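Local coordinates for protein TipC2 (Streptococcus intermedius B196, PDB 6DHX) that probably acts as an immunity protein that protects the producing bacterium from an antibacterial toxin exported by the type VII secretion system, at residues A[26-29]-A[30-33]; A[162-165]-A[166-170]. All blocks are in the same frame, centred on the assembly; numbering follows the deposited sequence.

In the fold
The N-terminal helix 21-32 comes first, and contact 1 (26-29 with 30-33) lies at its C-terminal end. The chain then runs through seven antiparallel-paired strands, from 45-51 to 130-134, and through helix 137-146. Contact 2 (162-165 with 166-170) follows within the long helix 151-173. Each contact is local, made of successive turns of one helix, and closes no long loop. The two stand in series, and neither encloses nor crosses the other. The centres of contacts 1 and 2 are about 17 Å apart. They still touch, because Trp170 of contact 2 packs on Glu28 of contact 1. Contact 2 lays its helix on strands 74-82 and 89-99, while contact 1 reaches strand 59-65.

Contact 1 (A[26-29]-A[30-33]); sequences YQET and EKTY
Glu30 N donates to Tyr26 O over 2.8 Å, with an N-H...O angle of 160°. One residue on, Lys31 N donates to Gln27 O at 3.0 Å. Gln27 O also takes a bond from a water, which donates in turn to Glu30 OE1, 2.8 Å away. The bend of the Glu30 chain at chi2 (-86°) swings the carboxylate round the flank of the helix, to the side where this water sits on Gln27 O. Glu28 O is gripped twice by Thr32, by OG1 at 2.9 Å and weakly by N. Thr32 OG1 sits between its own backbone N and carbonyl carbon (chi1 63°), which turns the hydroxyl back to the preceding turn. This OG1 also accepts from Ile38 N, so one hydroxyl joins the helix to the loop that follows.

Near the C-terminal end of helix 21-32 the i to i+4 bonds weaken and an i to i+3 bond joins them. Thr29 O receives Thr32 N from above its carbonyl plane, at 3.2 Å, and a weak bond from Tyr33 N.

The methyl CG2 of Thr32 lies 3.5 Å from Glu28 OE2. Glu28 OE1 comes within 3.7 Å of Lys31 CD. Lys31 NZ stays beyond salt-bridge distance of that carboxylate, so the pair can attract only loosely. The extended Lys31 chain carries its amine off the helix. Tyr33 CD1 passes 3.4 Å from Thr29 O, and Glu30 O lies at the ring edge, in its plane. Phe83 meets the Tyr33 ring and stands edge-to-face with that of Tyr26, whose OH bonds to Asn88. Gln27 OE1 bonds to Arg112, while Thr29 bonds back to Ile25 O through OG1 and packs on Pro61 of strand 59-65.

Contact 2 (A[162-165]-A[166-170]); sequences VNQK and VLKDW
Lys165 and Asp169 run alongside each other, one turn apart on helix 151-173. The helix widens here into a pi-type turn. Leu167 N donates to Val162 O at 2.8 Å, an i to i+5 bond that is nearly straight at both ends. A weak bond from Lys168 N to Asn163 O repeats the wide spacing. The ordinary i to i+4 spacing returns with Asp169 N, which donates to Lys165 O at 2.7 Å.

The Leu167 side chain can be followed outward. CB is 3.4 Å from Val162 O, out beyond the end of its carbonyl. CG lies 3.3 Å from the same Val162 O and 4.1 Å from Val162 CG1. Leu167 CD1 then reaches Asn163 OD1 at 3.5 Å, and it also touches Val162 CG1. CG is anti to the carbonyl carbon (chi1 -66°), which runs the branch alongside the side chains of Val162 and Asn163. Beyond them Leu167 packs on Ile21 and Ile25 of helix 21-32.

Val162 and Val166 face the sheet: Val162 packs on Ile92 and Phe94 of strand 89-99, Val166 on Ile77 and Ile79 of strand 74-82.

Lys168 runs out from the helix, with its CD passing near Gln164 O. Asp169 folds its carboxylate carbon close to Lys165 O, the oxygen that its own N bonds. Lys165 is extended as far as CE and bends at chi4 (65°). Three polar ends have partners outside this turn: Asn163 OD1 bonds with Tyr183 OH, Lys165 NZ with Ala69 O, and Asp169 OD2 with Tyr65 OH. The charged ends of Lys165 and Asp169 do not meet directly: a water accepts from Lys165 NZ at 2.8 Å and donates to Asp169 OD2 at 2.7 Å.

Contact 1 (A[26-29]-A[30-33])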
loop_
_atom_site.group_PDB
_atom_site.type_symbol
_atom_site.label_atom_id
_atom_site.label_comp_id
_atom_site.label_asym_id
_atom_site.label_seq_id
_atom_site.Cartn_x
_atom_site.Cartn_y
_atom_site.Cartn_z
ATOM N N TYR A 26 -11.141 2.437 -2.713
ATOM C CA TYR A 26 -11.167 2.099 -4.136
ATOM C C TYR A 26 -12.322 2.828 -4.828
ATOM O O TYR A 26 -12.140 3.474 -5.875
ATOM C CB TYR A 26 -11.305 0.572 -4.296
ATOM C CG TYR A 26 -11.363 0.112 -5.733
ATOM C CD1 TYR A 26 -12.568 0.158 -6.450
ATOM C CD2 TYR A 26 -10.211 -0.397 -6.382
ATOM C CE1 TYR A 26 -12.605 -0.255 -7.780
ATOM C CE2 TYR A 26 -10.255 -0.807 -7.719
ATOM C CZ TYR A 26 -11.447 -0.739 -8.394
ATOM O OH TYR A 26 -11.556 -1.144 -9.687
ATOM N N GLN A 27 -13.526 2.723 -4.250
ATOM C CA GLN A 27 -14.709 3.265 -4.932
ATOM C C GLN A 27 -14.697 4.779 -4.945
ATOM O O GLN A 27 -15.127 5.398 -5.923
ATOM C CB GLN A 27 -15.982 2.736 -4.251
ATOM C CG GLN A 27 -16.103 1.213 -4.506
ATOM C CD GLN A 27 -17.301 0.551 -3.846
ATOM O OE1 GLN A 27 -17.180 -0.583 -3.371
ATOM N NE2 GLN A 27 -18.472 1.231 -3.815
ATOM N N GLU A 28 -14.284 5.407 -3.840
ATOM C CA GLU A 28 -14.303 6.868 -3.880
ATOM C C GLU A 28 -13.208 7.382 -4.804
ATOM O O GLU A 28 -13.405 8.418 -5.459
ATOM C CB GLU A 28 -14.140 7.424 -2.477
ATOM C CG GLU A 28 -14.167 8.961 -2.366
ATOM C CD GLU A 28 -15.506 9.623 -2.672
ATOM O OE1 GLU A 28 -16.537 8.943 -2.834
ATOM O OE2 GLU A 28 -15.498 10.871 -2.686
ATOM N N THR A 29 -12.074 6.668 -4.871
ATOM C CA THR A 29 -11.038 7.108 -5.818
ATOM C C THR A 29 -11.477 6.889 -7.243
ATOM O O THR A 29 -11.275 7.771 -8.072
ATOM C CB THR A 29 -9.693 6.419 -5.536
ATOM O OG1 THR A 29 -9.320 6.700 -4.180
ATOM C CG2 THR A 29 -8.587 6.990 -6.534
ATOM N N GLU A 30 -12.128 5.752 -7.555
ATOM C CA GLU A 30 -12.571 5.561 -8.922
ATOM C C GLU A 30 -13.647 6.580 -9.319
ATOM O O GLU A 30 -13.714 7.011 -10.490
ATOM C CB GLU A 30 -13.084 4.112 -9.095
ATOM C CG GLU A 30 -13.252 3.763 -10.590
ATOM C CD GLU A 30 -14.616 4.188 -11.160
ATOM O OE1 GLU A 30 -15.563 4.391 -10.362
ATOM O OE2 GLU A 30 -14.747 4.336 -12.407
ATOM N N LYS A 31 -14.481 6.979 -8.351
ATOM C CA LYS A 31 -15.520 7.954 -8.609
ATOM C C LYS A 31 -14.949 9.334 -8.912
ATOM O O LYS A 31 -15.518 10.056 -9.733
ATOM C CB LYS A 31 -16.459 8.019 -7.386
ATOM C CG LYS A 31 -17.449 9.174 -7.457
ATOM C CD LYS A 31 -18.271 9.218 -6.130
ATOM C CE LYS A 31 -19.352 10.274 -6.173
ATOM N NZ LYS A 31 -20.287 10.168 -5.003
ATOM N N THR A 32 -13.827 9.696 -8.270
ATOM C CA THR A 32 -13.327 11.072 -8.285
ATOM C C THR A 32 -12.059 11.291 -9.109
ATOM O O THR A 32 -11.771 12.454 -9.440
ATOM C CB THR A 32 -13.035 11.564 -6.861
ATOM O OG1 THR A 32 -12.009 10.788 -6.248
ATOM C CG2 THR A 32 -14.329 11.449 -5.975
ATOM N N TYR A 33 -11.355 10.245 -9.492
ATOM C CA TYR A 33 -9.994 10.507 -9.990
ATOM C C TYR A 33 -9.956 11.210 -11.329
ATOM O O TYR A 33 -8.930 11.846 -11.634
ATOM C CB TYR A 33 -9.158 9.203 -10.070
ATOM C CG TYR A 33 -9.427 8.306 -11.268
ATOM C CD1 TYR A 33 -10.659 7.637 -11.395
ATOM C CD2 TYR A 33 -8.456 8.119 -12.277
ATOM C CE1 TYR A 33 -10.904 6.763 -12.453
ATOM C CE2 TYR A 33 -8.707 7.243 -13.327
ATOM C CZ TYR A 33 -9.918 6.565 -13.400
ATOM O OH TYR A 33 -10.157 5.699 -14.458
HETATM O O HOH W 1 -16.757 4.137 -7.791
#

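Contact 2 (A[162-165]-A[166-170])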
loop_
_atom_site.group_PDB
_atom_site.type_symbol
_atom_site.label_atom_id
_atom_site.label_comp_id
_atom_site.label_asym_id
_atom_site.label_seq_id
_atom_site.Cartn_x
_atom_site.Cartn_y
_atom_site.Cartn_z
ATOM N N VAL A 162 0.504 1.548 7.747
ATOM C CA VAL A 162 -0.802 1.367 7.097
ATOM C C VAL A 162 -1.921 1.863 8.008
ATOM O O VAL A 162 -2.799 2.607 7.575
ATOM C CB VAL A 162 -1.053 -0.091 6.669
ATOM C CG1 VAL A 162 -2.516 -0.244 6.080
ATOM C CG2 VAL A 162 -0.037 -0.516 5.589
ATOM N N ASN A 163 -1.943 1.403 9.267
ATOM C CA ASN A 163 -3.096 1.774 10.091
ATOM C C ASN A 163 -3.005 3.207 10.603
ATOM O O ASN A 163 -3.954 3.988 10.456
ATOM C CB ASN A 163 -3.237 0.779 11.246
ATOM C CG ASN A 163 -3.790 -0.556 10.757
ATOM O OD1 ASN A 163 -4.408 -0.618 9.689
ATOM N ND2 ASN A 163 -3.598 -1.606 11.530
ATOM N N GLN A 164 -1.880 3.569 11.208
ATOM C CA GLN A 164 -1.749 4.844 11.905
ATOM C C GLN A 164 -1.373 5.985 10.975
ATOM O O GLN A 164 -1.360 7.160 11.396
ATOM C CB GLN A 164 -0.705 4.717 13.046
ATOM C CG GLN A 164 -1.170 3.788 14.194
ATOM C CD GLN A 164 -2.656 4.000 14.489
ATOM O OE1 GLN A 164 -3.111 5.142 14.662
ATOM N NE2 GLN A 164 -3.423 2.910 14.499
ATOM N N LYS A 165 -1.105 5.699 9.709
ATOM C CA LYS A 165 -0.775 6.783 8.806
ATOM C C LYS A 165 -1.698 6.758 7.591
ATOM O O LYS A 165 -2.547 7.662 7.447
ATOM C CB LYS A 165 0.705 6.721 8.400
ATOM C CG LYS A 165 1.205 7.948 7.634
ATOM C CD LYS A 165 2.740 7.893 7.568
ATOM C CE LYS A 165 3.308 9.065 6.810
ATOM N NZ LYS A 165 3.050 10.381 7.508
ATOM N N VAL A 166 -1.589 5.743 6.731
ATOM C CA VAL A 166 -2.366 5.751 5.479
ATOM C C VAL A 166 -3.861 5.721 5.763
ATOM O O VAL A 166 -4.633 6.518 5.205
ATOM C CB VAL A 166 -1.979 4.567 4.574
ATOM C CG1 VAL A 166 -2.923 4.531 3.335
ATOM C CG2 VAL A 166 -0.485 4.652 4.161
ATOM N N LEU A 167 -4.306 4.778 6.591
ATOM C CA LEU A 167 -5.750 4.664 6.801
ATOM C C LEU A 167 -6.254 5.782 7.711
ATOM O O LEU A 167 -7.394 6.255 7.560
ATOM C CB LEU A 167 -6.129 3.289 7.367
ATOM C CG LEU A 167 -5.875 2.104 6.413
ATOM C CD1 LEU A 167 -6.319 0.773 7.070
ATOM C CD2 LEU A 167 -6.637 2.295 5.044
ATOM N N LYS A 168 -5.431 6.235 8.642
ATOM C CA LYS A 168 -5.837 7.375 9.470
ATOM C C LYS A 168 -5.957 8.639 8.609
ATOM O O LYS A 168 -6.885 9.450 8.779
ATOM C CB LYS A 168 -4.817 7.565 10.593
ATOM C CG LYS A 168 -5.236 8.591 11.631
ATOM C CD LYS A 168 -4.162 8.739 12.693
ATOM C CE LYS A 168 -4.649 9.534 13.896
ATOM N NZ LYS A 168 -3.597 9.590 14.939
ATOM N N ASP A 169 -5.050 8.785 7.635
ATOM C CA ASP A 169 -5.137 9.880 6.666
ATOM C C ASP A 169 -6.414 9.795 5.846
ATOM O O ASP A 169 -7.053 10.816 5.585
ATOM C CB ASP A 169 -3.934 9.865 5.713
ATOM C CG ASP A 169 -2.686 10.463 6.329
ATOM O OD1 ASP A 169 -2.781 11.056 7.414
ATOM O OD2 ASP A 169 -1.605 10.328 5.735
ATOM N N TRP A 170 -6.754 8.588 5.359
ATOM C CA TRP A 170 -8.013 8.413 4.633
ATOM C C TRP A 170 -9.183 8.917 5.452
ATOM O O TRP A 170 -10.049 9.657 4.949
ATOM C CB TRP A 170 -8.233 6.917 4.323
ATOM C CG TRP A 170 -9.572 6.702 3.663
ATOM C CD1 TRP A 170 -10.686 6.080 4.195
ATOM C CD2 TRP A 170 -9.945 7.154 2.349
ATOM N NE1 TRP A 170 -11.725 6.122 3.275
ATOM C CE2 TRP A 170 -11.300 6.767 2.141
ATOM C CE3 TRP A 170 -9.257 7.832 1.330
ATOM C CZ2 TRP A 170 -11.983 7.021 0.937
ATOM C CZ3 TRP A 170 -9.950 8.099 0.100
ATOM C CH2 TRP A 170 -11.286 7.693 -0.070
HETATM O O HOH W 2 0.457 11.384 7.038
#